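Local structure of glycoside hydrolase family protein (Novosphingobium sp. PP1Y, 6Q2F) at residues R56-W61 and A499-S504; K579-A584 and R674-T679; K627-V632 and N639-E644. The protein is an alpha-L-rhamnosidase that probably hydrolyses terminal alpha-L-rhamnose from glycosides. All coordinates share one frame; numbering follows the deposited sequence.

Contact 1 of 3, residues R56-W61 and A499-S504; sequences RVWWHW and ALLTDS. With NA (sodium ion), chain B.
W58 reaches across from 56-61 to touch L501 and D503, and its indole carries the whole contact. CB leaves the backbone toward 499-504, with CG anti to the carbonyl carbon and beside the backbone N (chi1 -82°), which directs the ring toward L501 and D503. The touching begins at NE1 of W58, 3.8 Å from CD2 of L501. NE1 also hydrogen-bonds to OE1 of Q87, so the polar edge is held from the neighbouring strand 85-91. Further along, CE2 and then CZ2 come up against the leucine: CD2 of L501 lies 3.5 Å from CZ2 of W58, approaching the ring obliquely, with the two side chains crossing at about a right angle. Strands 56-62 and 497-502 are not neighbours here. They belong to the closed ring of eight parallel strands of a (beta/alpha)8 barrel, with 85-91 and 127-131 between them, and both side chains point into its interior. At the far end of the indole, CH2 of W58 comes to 3.7 Å from OD1 of D503. This oxygen meets the ring edge near its plane, and the carboxylate stands almost perpendicular to the indole (87°). The same OD1 of D503 is a sodium ligand at a long 3.0 Å and accepts a hydrogen bond from S504 N at 2.8 Å, the donor coming from above the carboxylate plane. S504 OG adds a closer metal bond to the sodium ion, 2.6 Å, while E583, E586 and E644 complete the site.

Contact 2 of 3, residues K579-A584 and R674-T679; sequences KVYGEA and RPVIHT. With NA (sodium ion), chain B.
Within the parallel-stranded (beta/alpha)8 barrel, Y581 on strand 579-582 meets R674 and V676 on strand 674-677, across the interior and past two intervening strands. R674 NH1 donates to Y581 OH at 3.0 Å, a bent bond (N-H...O 140°) with the hydroxyl tilted out of the guanidinium plane. The extended start of the arginine chain (CG anti to the backbone N, chi1 173°) carries CD of R674 to the edge of the phenol, in the ring plane and 3.9 Å from CE2 of Y581; the bend at chi3 (-67°) then turns the guanidinium so that NH1 meets the hydroxyl. V676 adds a looser apolar touch, its CG2 4.5 Å from CE2 of Y581. The hydroxyl of Y581 has a second partner in OE2 of E127, which also pairs with R56, and R674 NH2 is held by the carbonyl of S52. A leucine in place of R674 would probably leave Y581 OH without the NH1 donor and the S52 carbonyl without NH2. Two residues beyond Y581, toward the C-terminal side of the strands, E583 OE1 binds the sodium ion at 2.4 Å. Side chains of non-adjacent strands meet inside the barrel, as in a TIM-barrel core.

Contact 3 of 3, residues K627-V632 and N639-E644; sequences KGAASV and NLVAAE. With NA (sodium ion), chain B.
V641 packs its two methyl groups against A629 and A630 of the helix, and these van der Waals touches make up the contact. CG2 of V641 comes to 3.7 Å from CA of A630. With CG1 anti to the backbone N (chi1 -180°), the other methyl lies alongside the helix backbone, 3.9 Å from N of A630, and meets CB of A629 at 4.3 Å. The two methyls lie along the A629-A630 link. No hydrogen bond crosses between the two segments; polar groups bond within the helix or to other parts of the chain. S631 N and S631 OG reach the carbonyl O of K627 from opposite faces of its plane, OG at 2.7 Å, and S631 OG also bonds to the backbone N of Y764. V641 N hydrogen-bonds to OD1 of N673, and N639 has a backbone bond with A633 of the same helix. Farther along, E644 OE1 holds the sodium ion at 2.6 Å. Helix 620-636 and strand 642-649 complete a beta-alpha-beta unit begun by strand 604-610. Apolar fit joins 627-632 to 639-644, and the small alanines probably help the backbones come as near as 5.7 Å between CA of A630 and CA of V641.

How the contacts relate
All three contacts belong to one (beta/alpha)8 barrel. Contacts 1 and 2 span its interior, their centres about 6 Å apart, while contact 3 lies at the wall where a helix backs a strand, its centre about 9 Å from that of contact 2 and 16 Å from that of contact 1. Neighbouring strands tie them together: 497-502 pairs with 579-582, 56-62 with 674-677, and 674-677 with 642-649. Along the chain contact 1 comes first, and both segments of contact 3 fall between those of contact 2. Each contributes at least one ligand to the same sodium ion, with E586 completing the site, so residues far apart in sequence converge on one metal.

Contact 1 of 3, residues R56-W61 and A499-S504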
ATOM      1  N   ARG A  56      17.086  -3.330  -3.890  1.00 22.69           N
ATOM      2  CA  ARG A  56      16.879  -4.729  -3.567  1.00 30.04           C
ATOM      3  C   ARG A  56      15.937  -5.341  -4.597  1.00 27.46           C
ATOM      4  O   ARG A  56      15.316  -4.638  -5.398  1.00 25.82           O
ATOM      5  CB  ARG A  56      16.295  -4.860  -2.160  1.00 25.42           C
ATOM      6  CG  ARG A  56      17.286  -4.763  -1.002  1.00 25.49           C
ATOM      7  CD  ARG A  56      18.048  -3.441  -0.889  1.00 27.28           C
ATOM      8  NE  ARG A  56      18.833  -3.467   0.350  1.00 34.00           N
ATOM      9  CZ  ARG A  56      19.986  -2.842   0.554  1.00 32.36           C
ATOM     10  NH1 ARG A  56      20.522  -2.091  -0.418  1.00 24.49           N
ATOM     11  NH2 ARG A  56      20.585  -2.969   1.740  1.00 26.36           N
ATOM     12  N   VAL A  57      15.827  -6.670  -4.572  1.00 23.81           N
ATOM     13  CA  VAL A  57      14.807  -7.361  -5.356  1.00 26.77           C
ATOM     14  C   VAL A  57      14.073  -8.360  -4.468  1.00 27.53           C
ATOM     15  O   VAL A  57      14.621  -8.903  -3.508  1.00 24.37           O
ATOM     16  CB  VAL A  57      15.391  -8.087  -6.592  1.00 23.82           C
ATOM     17  CG1 VAL A  57      16.164  -7.096  -7.470  1.00 23.97           C
ATOM     18  CG2 VAL A  57      16.253  -9.252  -6.159  1.00 17.89           C
ATOM     19  N   TRP A  58      12.814  -8.594  -4.791  1.00 25.23           N
ATOM     20  CA  TRP A  58      12.132  -9.759  -4.280  1.00 23.56           C
ATOM     21  C   TRP A  58      12.585 -10.975  -5.085  1.00 25.98           C
ATOM     22  O   TRP A  58      12.875 -10.886  -6.286  1.00 27.17           O
ATOM     23  CB  TRP A  58      10.613  -9.575  -4.356  1.00 23.84           C
ATOM     24  CG  TRP A  58      10.094  -8.768  -3.194  1.00 20.51           C
ATOM     25  CD1 TRP A  58      10.843  -8.124  -2.252  1.00 22.25           C
ATOM     26  CD2 TRP A  58       8.724  -8.562  -2.825  1.00 20.80           C
ATOM     27  NE1 TRP A  58      10.026  -7.516  -1.332  1.00 23.56           N
ATOM     28  CE2 TRP A  58       8.724  -7.776  -1.656  1.00 25.03           C
ATOM     29  CE3 TRP A  58       7.501  -8.984  -3.355  1.00 28.56           C
ATOM     30  CZ2 TRP A  58       7.548  -7.374  -1.025  1.00 25.42           C
ATOM     31  CZ3 TRP A  58       6.330  -8.589  -2.726  1.00 29.99           C
ATOM     32  CH2 TRP A  58       6.362  -7.802  -1.568  1.00 23.93           C
ATOM     33  N   TRP A  59      12.668 -12.118  -4.408  1.00 26.09           N
ATOM     34  CA  TRP A  59      13.344 -13.303  -4.958  1.00 23.94           C
ATOM     35  C   TRP A  59      12.515 -14.539  -4.604  1.00 26.41           C
ATOM     36  O   TRP A  59      12.802 -15.259  -3.646  1.00 29.81           O
ATOM     37  CB  TRP A  59      14.765 -13.376  -4.414  1.00 18.35           C
ATOM     38  CG  TRP A  59      15.642 -14.452  -4.954  1.00 24.13           C
ATOM     39  CD1 TRP A  59      15.936 -14.719  -6.278  1.00 23.09           C
ATOM     40  CD2 TRP A  59      16.450 -15.334  -4.179  1.00 19.77           C
ATOM     41  NE1 TRP A  59      16.850 -15.750  -6.352  1.00 25.24           N
ATOM     42  CE2 TRP A  59      17.177 -16.143  -5.078  1.00 26.96           C
ATOM     43  CE3 TRP A  59      16.612 -15.537  -2.808  1.00 25.12           C
ATOM     44  CZ2 TRP A  59      18.051 -17.131  -4.645  1.00 24.54           C
ATOM     45  CZ3 TRP A  59      17.467 -16.532  -2.378  1.00 26.34           C
ATOM     46  CH2 TRP A  59      18.185 -17.311  -3.295  1.00 27.23           C
ATOM     47  N   HIS A  60      11.470 -14.776  -5.387  1.00 28.44           N
ATOM     48  CA  HIS A  60      10.519 -15.836  -5.089  1.00 31.44           C
ATOM     49  C   HIS A  60      11.070 -17.193  -5.500  1.00 30.30           C
ATOM     50  O   HIS A  60      11.558 -17.361  -6.616  1.00 26.81           O
ATOM     51  CB  HIS A  60       9.195 -15.586  -5.807  1.00 32.86           C
ATOM     52  CG  HIS A  60       8.423 -14.419  -5.275  1.00 34.61           C
ATOM     53  ND1 HIS A  60       8.658 -13.123  -5.683  1.00 30.85           N
ATOM     54  CD2 HIS A  60       7.402 -14.358  -4.387  1.00 37.19           C
ATOM     55  CE1 HIS A  60       7.823 -12.312  -5.055  1.00 31.99           C
ATOM     56  NE2 HIS A  60       7.052 -13.037  -4.263  1.00 34.80           N
ATOM     57  N   TRP A  61      10.985 -18.160  -4.595  1.00 27.94           N
ATOM     58  CA  TRP A  61      11.239 -19.561  -4.906  1.00 28.71           C
ATOM     59  C   TRP A  61       9.911 -20.190  -5.315  1.00 33.38           C
ATOM     60  O   TRP A  61       9.020 -20.355  -4.483  1.00 31.15           O
ATOM     61  CB  TRP A  61      11.833 -20.283  -3.697  1.00 30.57           C
ATOM     62  CG  TRP A  61      13.262 -19.947  -3.404  1.00 28.62           C
ATOM     63  CD1 TRP A  61      14.029 -19.016  -4.019  1.00 25.04           C
ATOM     64  CD2 TRP A  61      14.086 -20.556  -2.402  1.00 23.26           C
ATOM     65  NE1 TRP A  61      15.289 -18.997  -3.468  1.00 25.45           N
ATOM     66  CE2 TRP A  61      15.345 -19.943  -2.472  1.00 23.37           C
ATOM     67  CE3 TRP A  61      13.867 -21.554  -1.436  1.00 23.15           C
ATOM     68  CZ2 TRP A  61      16.404 -20.314  -1.636  1.00 24.13           C
ATOM     69  CZ3 TRP A  61      14.911 -21.924  -0.629  1.00 25.72           C
ATOM     70  CH2 TRP A  61      16.168 -21.299  -0.728  1.00 30.74           C
ATOM     71  N   ALA A 499      17.228  -9.266   7.685  1.00 25.95           N
ATOM     72  CA  ALA A 499      16.016  -8.484   7.797  1.00 24.07           C
ATOM     73  C   ALA A 499      14.795  -9.355   7.670  1.00 22.07           C
ATOM     74  O   ALA A 499      14.826 -10.439   7.070  1.00 24.82           O
ATOM     75  CB  ALA A 499      15.968  -7.372   6.717  1.00 27.33           C
ATOM     76  N   LEU A 500      13.706  -8.821   8.197  1.00 25.21           N
ATOM     77  CA  LEU A 500      12.381  -9.407   8.175  1.00 21.63           C
ATOM     78  C   LEU A 500      11.494  -8.492   7.353  1.00 27.53           C
ATOM     79  O   LEU A 500      11.639  -7.270   7.409  1.00 28.84           O
ATOM     80  CB  LEU A 500      11.836  -9.505   9.601  1.00 24.08           C
ATOM     81  CG  LEU A 500      11.204 -10.744  10.201  1.00 45.54           C
ATOM     82  CD1 LEU A 500      11.979 -11.996   9.819  1.00 45.09           C
ATOM     83  CD2 LEU A 500      11.216 -10.527  11.724  1.00 35.56           C
ATOM     84  N   LEU A 501      10.582  -9.063   6.591  1.00 27.76           N
ATOM     85  CA  LEU A 501       9.635  -8.273   5.823  1.00 29.50           C
ATOM     86  C   LEU A 501       8.237  -8.623   6.300  1.00 27.65           C
ATOM     87  O   LEU A 501       7.862  -9.801   6.291  1.00 26.41           O
ATOM     88  CB  LEU A 501       9.769  -8.547   4.322  1.00 23.78           C
ATOM     89  CG  LEU A 501       8.534  -8.145   3.510  1.00 30.56           C
ATOM     90  CD1 LEU A 501       8.389  -6.634   3.517  1.00 29.15           C
ATOM     91  CD2 LEU A 501       8.690  -8.605   2.069  1.00 31.93           C
ATOM     92  N   THR A 502       7.473  -7.612   6.738  1.00 20.94           N
ATOM     93  CA  THR A 502       6.045  -7.792   6.980  1.00 25.36           C
ATOM     94  C   THR A 502       5.340  -7.261   5.738  1.00 27.73           C
ATOM     95  O   THR A 502       5.273  -6.047   5.518  1.00 28.61           O
ATOM     96  CB  THR A 502       5.563  -7.095   8.264  1.00 25.98           C
ATOM     97  OG1 THR A 502       5.823  -5.690   8.203  1.00 28.37           O
ATOM     98  CG2 THR A 502       6.247  -7.668   9.500  1.00 27.21           C
ATOM     99  N   ASP A 503       4.891  -8.187   4.895  1.00 28.45           N
ATOM    100  CA  ASP A 503       4.163  -7.875   3.677  1.00 23.95           C
ATOM    101  C   ASP A 503       2.861  -7.153   4.034  1.00 28.58           C
ATOM    102  O   ASP A 503       2.439  -7.119   5.195  1.00 26.86           O
ATOM    103  CB  ASP A 503       3.871  -9.172   2.928  1.00 22.51           C
ATOM    104  CG  ASP A 503       3.710  -8.975   1.434  1.00 29.51           C
ATOM    105  OD1 ASP A 503       3.639  -7.804   0.983  1.00 25.87           O
ATOM    106  OD2 ASP A 503       3.644  -9.996   0.724  1.00 34.63           O
ATOM    107  N   SER A 504       2.224  -6.567   3.019  1.00 25.06           N
ATOM    108  CA  SER A 504       0.968  -5.854   3.257  1.00 26.62           C
ATOM    109  C   SER A 504      -0.081  -6.828   3.789  1.00 27.03           C
ATOM    110  O   SER A 504      -0.110  -8.002   3.415  1.00 29.41           O
ATOM    111  CB  SER A 504       0.491  -5.183   1.968  1.00 26.38           C
ATOM    112  OG  SER A 504       0.418  -6.136   0.937  1.00 31.74           O
TER
HETATM  113 NA    NA B1201       2.361  -5.787  -0.798  1.00 37.66          NA

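Contact 2 of 3, residues K579-A584 and R674-T679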
ATOM      1  N   LYS A 579      16.659  -6.209  11.022  1.00 26.50           N
ATOM      2  CA  LYS A 579      15.862  -5.038  10.675  1.00 24.73           C
ATOM      3  C   LYS A 579      14.513  -5.477  10.123  1.00 26.83           C
ATOM      4  O   LYS A 579      14.328  -6.620   9.705  1.00 27.79           O
ATOM      5  CB  LYS A 579      16.586  -4.167   9.647  1.00 27.52           C
ATOM      6  CG  LYS A 579      17.964  -3.725  10.049  1.00 46.40           C
ATOM      7  CD  LYS A 579      18.643  -2.947   8.920  1.00 62.50           C
ATOM      8  CE  LYS A 579      20.156  -2.840   9.136  1.00 71.56           C
ATOM      9  NZ  LYS A 579      20.882  -4.111   8.783  1.00 76.76           N
ATOM     10  N   VAL A 580      13.560  -4.550  10.130  1.00 21.12           N
ATOM     11  CA  VAL A 580      12.207  -4.811   9.630  1.00 17.24           C
ATOM     12  C   VAL A 580      11.915  -3.870   8.470  1.00 24.39           C
ATOM     13  O   VAL A 580      11.953  -2.643   8.640  1.00 23.86           O
ATOM     14  CB  VAL A 580      11.152  -4.649  10.727  1.00 25.79           C
ATOM     15  CG1 VAL A 580       9.756  -4.989  10.189  1.00 22.47           C
ATOM     16  CG2 VAL A 580      11.508  -5.529  11.868  1.00 25.16           C
ATOM     17  N   TYR A 581      11.657  -4.450   7.297  1.00 23.01           N
ATOM     18  CA  TYR A 581      10.937  -3.784   6.216  1.00 24.02           C
ATOM     19  C   TYR A 581       9.442  -3.929   6.481  1.00 24.96           C
ATOM     20  O   TYR A 581       8.946  -5.050   6.639  1.00 27.48           O
ATOM     21  CB  TYR A 581      11.270  -4.412   4.868  1.00 23.42           C
ATOM     22  CG  TYR A 581      12.639  -4.116   4.338  1.00 23.26           C
ATOM     23  CD1 TYR A 581      13.737  -4.834   4.764  1.00 24.08           C
ATOM     24  CD2 TYR A 581      12.822  -3.136   3.364  1.00 24.08           C
ATOM     25  CE1 TYR A 581      14.989  -4.557   4.268  1.00 21.90           C
ATOM     26  CE2 TYR A 581      14.046  -2.872   2.843  1.00 22.39           C
ATOM     27  CZ  TYR A 581      15.132  -3.573   3.288  1.00 26.21           C
ATOM     28  OH  TYR A 581      16.360  -3.276   2.770  1.00 22.40           O
ATOM     29  N   GLY A 582       8.717  -2.817   6.507  1.00 23.18           N
ATOM     30  CA  GLY A 582       7.339  -2.901   6.967  1.00 14.94           C
ATOM     31  C   GLY A 582       6.348  -2.227   6.037  1.00 25.52           C
ATOM     32  O   GLY A 582       6.303  -0.997   5.941  1.00 22.32           O
ATOM     33  N   GLU A 583       5.543  -3.037   5.360  1.00 23.51           N
ATOM     34  CA  GLU A 583       4.424  -2.518   4.598  1.00 24.91           C
ATOM     35  C   GLU A 583       3.231  -2.402   5.529  1.00 28.17           C
ATOM     36  O   GLU A 583       3.274  -2.825   6.682  1.00 26.66           O
ATOM     37  CB  GLU A 583       4.099  -3.423   3.404  1.00 18.71           C
ATOM     38  CG  GLU A 583       5.166  -3.494   2.364  1.00 28.16           C
ATOM     39  CD  GLU A 583       4.697  -4.195   1.074  1.00 33.16           C
ATOM     40  OE1 GLU A 583       3.564  -4.726   1.039  1.00 29.88           O
ATOM     41  OE2 GLU A 583       5.475  -4.203   0.106  1.00 30.45           O
ATOM     42  N   ALA A 584       2.145  -1.843   5.019  1.00 25.69           N
ATOM     43  CA  ALA A 584       0.944  -1.693   5.822  1.00 28.53           C
ATOM     44  C   ALA A 584      -0.293  -2.164   5.073  1.00 29.29           C
ATOM     45  O   ALA A 584      -0.391  -3.336   4.711  1.00 28.86           O
ATOM     46  CB  ALA A 584       0.800  -0.237   6.286  1.00 29.26           C
ATOM     47  N   ARG A 674      14.535   3.479  -1.579  1.00 19.19           N
ATOM     48  CA  ARG A 674      15.085   2.123  -1.655  1.00 23.51           C
ATOM     49  C   ARG A 674      14.093   1.259  -2.410  1.00 22.04           C
ATOM     50  O   ARG A 674      13.232   0.601  -1.807  1.00 23.57           O
ATOM     51  CB  ARG A 674      15.363   1.528  -0.271  1.00 25.05           C
ATOM     52  CG  ARG A 674      15.762   0.054  -0.341  1.00 20.94           C
ATOM     53  CD  ARG A 674      16.413  -0.431   0.918  1.00 24.89           C
ATOM     54  NE  ARG A 674      17.719   0.188   1.137  1.00 24.93           N
ATOM     55  CZ  ARG A 674      18.477  -0.036   2.206  1.00 26.60           C
ATOM     56  NH1 ARG A 674      18.061  -0.867   3.158  1.00 28.95           N
ATOM     57  NH2 ARG A 674      19.643   0.573   2.323  1.00 28.77           N
ATOM     58  N   PRO A 675      14.141   1.274  -3.738  1.00 24.48           N
ATOM     59  CA  PRO A 675      13.244   0.399  -4.492  1.00 22.31           C
ATOM     60  C   PRO A 675      13.561  -1.059  -4.189  1.00 25.81           C
ATOM     61  O   PRO A 675      14.721  -1.445  -4.012  1.00 26.92           O
ATOM     62  CB  PRO A 675      13.535   0.769  -5.951  1.00 23.94           C
ATOM     63  CG  PRO A 675      14.037   2.237  -5.863  1.00 22.52           C
ATOM     64  CD  PRO A 675      14.888   2.195  -4.616  1.00 23.29           C
ATOM     65  N   VAL A 676      12.513  -1.861  -4.070  1.00 22.99           N
ATOM     66  CA  VAL A 676      12.634  -3.304  -3.951  1.00 24.93           C
ATOM     67  C   VAL A 676      11.867  -3.863  -5.144  1.00 29.59           C
ATOM     68  O   VAL A 676      10.628  -3.849  -5.161  1.00 27.00           O
ATOM     69  CB  VAL A 676      12.100  -3.836  -2.611  1.00 29.77           C
ATOM     70  CG1 VAL A 676      12.407  -5.346  -2.481  1.00 21.83           C
ATOM     71  CG2 VAL A 676      12.738  -3.049  -1.441  1.00 19.83           C
ATOM     72  N   ILE A 677      12.584  -4.252  -6.169  1.00 29.01           N
ATOM     73  CA  ILE A 677      11.945  -4.667  -7.383  1.00 29.45           C
ATOM     74  C   ILE A 677      11.184  -5.952  -7.329  1.00 25.75           C
ATOM     75  O   ILE A 677      11.696  -6.942  -6.969  1.00 23.78           O
ATOM     76  CB  ILE A 677      12.931  -4.687  -8.552  1.00 29.47           C
ATOM     77  CG1 ILE A 677      13.580  -3.335  -8.701  1.00 32.90           C
ATOM     78  CG2 ILE A 677      12.240  -5.083  -9.832  1.00 21.41           C
ATOM     79  CD1 ILE A 677      14.956  -3.369  -9.274  1.00 32.36           C
ATOM     80  N   HIS A 678       9.942  -5.872  -7.717  1.00 24.20           N
ATOM     81  CA  HIS A 678       9.073  -6.996  -7.815  1.00 28.55           C
ATOM     82  C   HIS A 678       9.076  -7.436  -9.264  1.00 32.42           C
ATOM     83  O   HIS A 678       8.486  -6.754 -10.043  1.00 30.99           O
ATOM     84  CB  HIS A 678       7.683  -6.537  -7.473  1.00 28.74           C
ATOM     85  CG  HIS A 678       6.672  -7.622  -7.447  1.00 31.90           C
ATOM     86  ND1 HIS A 678       6.207  -8.227  -8.582  1.00 34.23           N
ATOM     87  CD2 HIS A 678       6.032  -8.210  -6.422  1.00 31.51           C
ATOM     88  CE1 HIS A 678       5.343  -9.156  -8.257  1.00 33.87           C
ATOM     89  NE2 HIS A 678       5.215  -9.162  -6.952  1.00 38.69           N
ATOM     90  N   THR A 679       9.682  -8.554  -9.647  1.00 28.67           N
ATOM     91  CA  THR A 679      10.477  -9.452  -8.848  1.00 29.44           C
ATOM     92  C   THR A 679      11.588 -10.083  -9.665  1.00 29.48           C
ATOM     93  O   THR A 679      11.690  -9.921 -10.834  1.00 31.34           O
ATOM     94  CB  THR A 679       9.766 -10.731  -8.384  1.00 38.13           C
ATOM     95  OG1 THR A 679       8.595 -10.985  -9.123  1.00 47.84           O
ATOM     96  CG2 THR A 679       9.564 -10.756  -7.015  1.00 25.56           C
TER
HETATM   97 NA    NA B1201       2.361  -5.787  -0.798  1.00 37.66          NA

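Contact 3 of 3, residues K627-V632 and N639-E644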
ATOM      1  N   LYS A 627       3.231   7.764  -0.008  1.00 22.30           N
ATOM      2  CA  LYS A 627       3.352   9.044   0.677  1.00 27.34           C
ATOM      3  C   LYS A 627       3.260   8.834   2.182  1.00 27.07           C
ATOM      4  O   LYS A 627       4.008   9.445   2.954  1.00 23.47           O
ATOM      5  CB  LYS A 627       2.274  10.014   0.182  1.00 25.90           C
ATOM      6  CG  LYS A 627       2.514  11.481   0.590  1.00 27.87           C
ATOM      7  CD  LYS A 627       3.798  12.047  -0.005  1.00 25.34           C
ATOM      8  CE  LYS A 627       3.973  13.551   0.362  1.00 27.23           C
ATOM      9  NZ  LYS A 627       5.277  14.066  -0.157  1.00 28.46           N
ATOM     10  N   GLY A 628       2.388   7.919   2.610  1.00 25.59           N
ATOM     11  CA  GLY A 628       2.349   7.552   4.018  1.00 24.54           C
ATOM     12  C   GLY A 628       3.661   6.966   4.487  1.00 25.05           C
ATOM     13  O   GLY A 628       4.180   7.335   5.540  1.00 24.99           O
ATOM     14  N   ALA A 629       4.215   6.036   3.715  1.00 28.68           N
ATOM     15  CA  ALA A 629       5.469   5.422   4.134  1.00 25.45           C
ATOM     16  C   ALA A 629       6.592   6.455   4.174  1.00 24.63           C
ATOM     17  O   ALA A 629       7.424   6.441   5.085  1.00 25.01           O
ATOM     18  CB  ALA A 629       5.832   4.262   3.202  1.00 25.71           C
ATOM     19  N   ALA A 630       6.634   7.361   3.187  1.00 22.18           N
ATOM     20  CA  ALA A 630       7.672   8.384   3.200  1.00 23.22           C
ATOM     21  C   ALA A 630       7.501   9.296   4.407  1.00 23.35           C
ATOM     22  O   ALA A 630       8.486   9.659   5.061  1.00 25.82           O
ATOM     23  CB  ALA A 630       7.645   9.202   1.906  1.00 19.49           C
ATOM     24  N   SER A 631       6.256   9.658   4.733  1.00 23.38           N
ATOM     25  CA  SER A 631       6.017  10.510   5.895  1.00 25.47           C
ATOM     26  C   SER A 631       6.513   9.843   7.171  1.00 24.09           C
ATOM     27  O   SER A 631       7.109  10.498   8.030  1.00 21.93           O
ATOM     28  CB  SER A 631       4.531  10.846   5.999  1.00 23.99           C
ATOM     29  OG  SER A 631       4.060  11.414   4.783  1.00 24.88           O
ATOM     30  N   VAL A 632       6.288   8.534   7.309  1.00 19.13           N
ATOM     31  CA  VAL A 632       6.778   7.823   8.494  1.00 22.15           C
ATOM     32  C   VAL A 632       8.285   7.993   8.611  1.00 22.74           C
ATOM     33  O   VAL A 632       8.806   8.423   9.653  1.00 22.76           O
ATOM     34  CB  VAL A 632       6.385   6.330   8.446  1.00 24.10           C
ATOM     35  CG1 VAL A 632       7.103   5.565   9.574  1.00 19.59           C
ATOM     36  CG2 VAL A 632       4.883   6.170   8.621  1.00 21.12           C
ATOM     37  N   ASN A 639      14.409   7.366   7.748  1.00 26.05           N
ATOM     38  CA  ASN A 639      14.994   7.948   6.539  1.00 31.22           C
ATOM     39  C   ASN A 639      14.834   7.088   5.284  1.00 31.80           C
ATOM     40  O   ASN A 639      14.497   7.571   4.257  1.00 24.43           O
ATOM     41  CB  ASN A 639      16.408   8.461   6.725  1.00 23.37           C
ATOM     42  CG  ASN A 639      16.852   9.363   5.592  1.00 33.37           C
ATOM     43  OD1 ASN A 639      16.165  10.248   5.197  1.00 28.00           O
ATOM     44  ND2 ASN A 639      18.008   9.113   5.084  1.00 21.54           N
ATOM     45  N   LEU A 640      15.093   5.804   5.405  1.00 23.25           N
ATOM     46  CA  LEU A 640      14.912   4.899   4.304  1.00 24.66           C
ATOM     47  C   LEU A 640      13.425   4.679   4.032  1.00 27.76           C
ATOM     48  O   LEU A 640      12.649   4.560   4.920  1.00 29.15           O
ATOM     49  CB  LEU A 640      15.630   3.594   4.584  1.00 25.43           C
ATOM     50  CG  LEU A 640      17.140   3.634   4.672  1.00 24.58           C
ATOM     51  CD1 LEU A 640      17.718   2.405   5.285  1.00 24.00           C
ATOM     52  CD2 LEU A 640      17.777   3.886   3.339  1.00 27.74           C
ATOM     53  N   VAL A 641      13.051   4.637   2.782  1.00 21.53           N
ATOM     54  CA  VAL A 641      11.673   4.423   2.362  1.00 22.69           C
ATOM     55  C   VAL A 641      11.712   3.382   1.261  1.00 26.40           C
ATOM     56  O   VAL A 641      12.203   3.662   0.159  1.00 25.97           O
ATOM     57  CB  VAL A 641      11.004   5.703   1.842  1.00 23.00           C
ATOM     58  CG1 VAL A 641       9.574   5.412   1.424  1.00 18.84           C
ATOM     59  CG2 VAL A 641      11.059   6.824   2.870  1.00 23.56           C
ATOM     60  N   ALA A 642      11.181   2.202   1.536  1.00 25.22           N
ATOM     61  CA  ALA A 642      11.217   1.151   0.535  1.00 24.90           C
ATOM     62  C   ALA A 642       9.890   1.088  -0.203  1.00 24.77           C
ATOM     63  O   ALA A 642       8.848   1.529   0.291  1.00 26.30           O
ATOM     64  CB  ALA A 642      11.528  -0.210   1.167  1.00 24.93           C
ATOM     65  N   ALA A 643       9.939   0.531  -1.403  1.00 24.02           N
ATOM     66  CA  ALA A 643       8.711   0.216  -2.107  1.00 23.86           C
ATOM     67  C   ALA A 643       8.874  -1.055  -2.918  1.00 28.51           C
ATOM     68  O   ALA A 643       9.881  -1.258  -3.598  1.00 26.67           O
ATOM     69  CB  ALA A 643       8.271   1.370  -3.008  1.00 27.65           C
ATOM     70  N   GLU A 644       7.876  -1.915  -2.794  1.00 24.96           N
ATOM     71  CA  GLU A 644       7.629  -3.020  -3.704  1.00 29.90           C
ATOM     72  C   GLU A 644       7.353  -2.441  -5.091  1.00 29.09           C
ATOM     73  O   GLU A 644       6.272  -1.907  -5.347  1.00 32.99           O
ATOM     74  CB  GLU A 644       6.473  -3.856  -3.142  1.00 22.61           C
ATOM     75  CG  GLU A 644       5.941  -4.944  -4.002  1.00 27.11           C
ATOM     76  CD  GLU A 644       4.681  -5.525  -3.381  1.00 32.35           C
ATOM     77  OE1 GLU A 644       4.501  -5.328  -2.159  1.00 31.25           O
ATOM     78  OE2 GLU A 644       3.868  -6.111  -4.115  1.00 45.37           O
TER
HETATM   79 NA    NA B1201       2.361  -5.787  -0.798  1.00 37.66          NA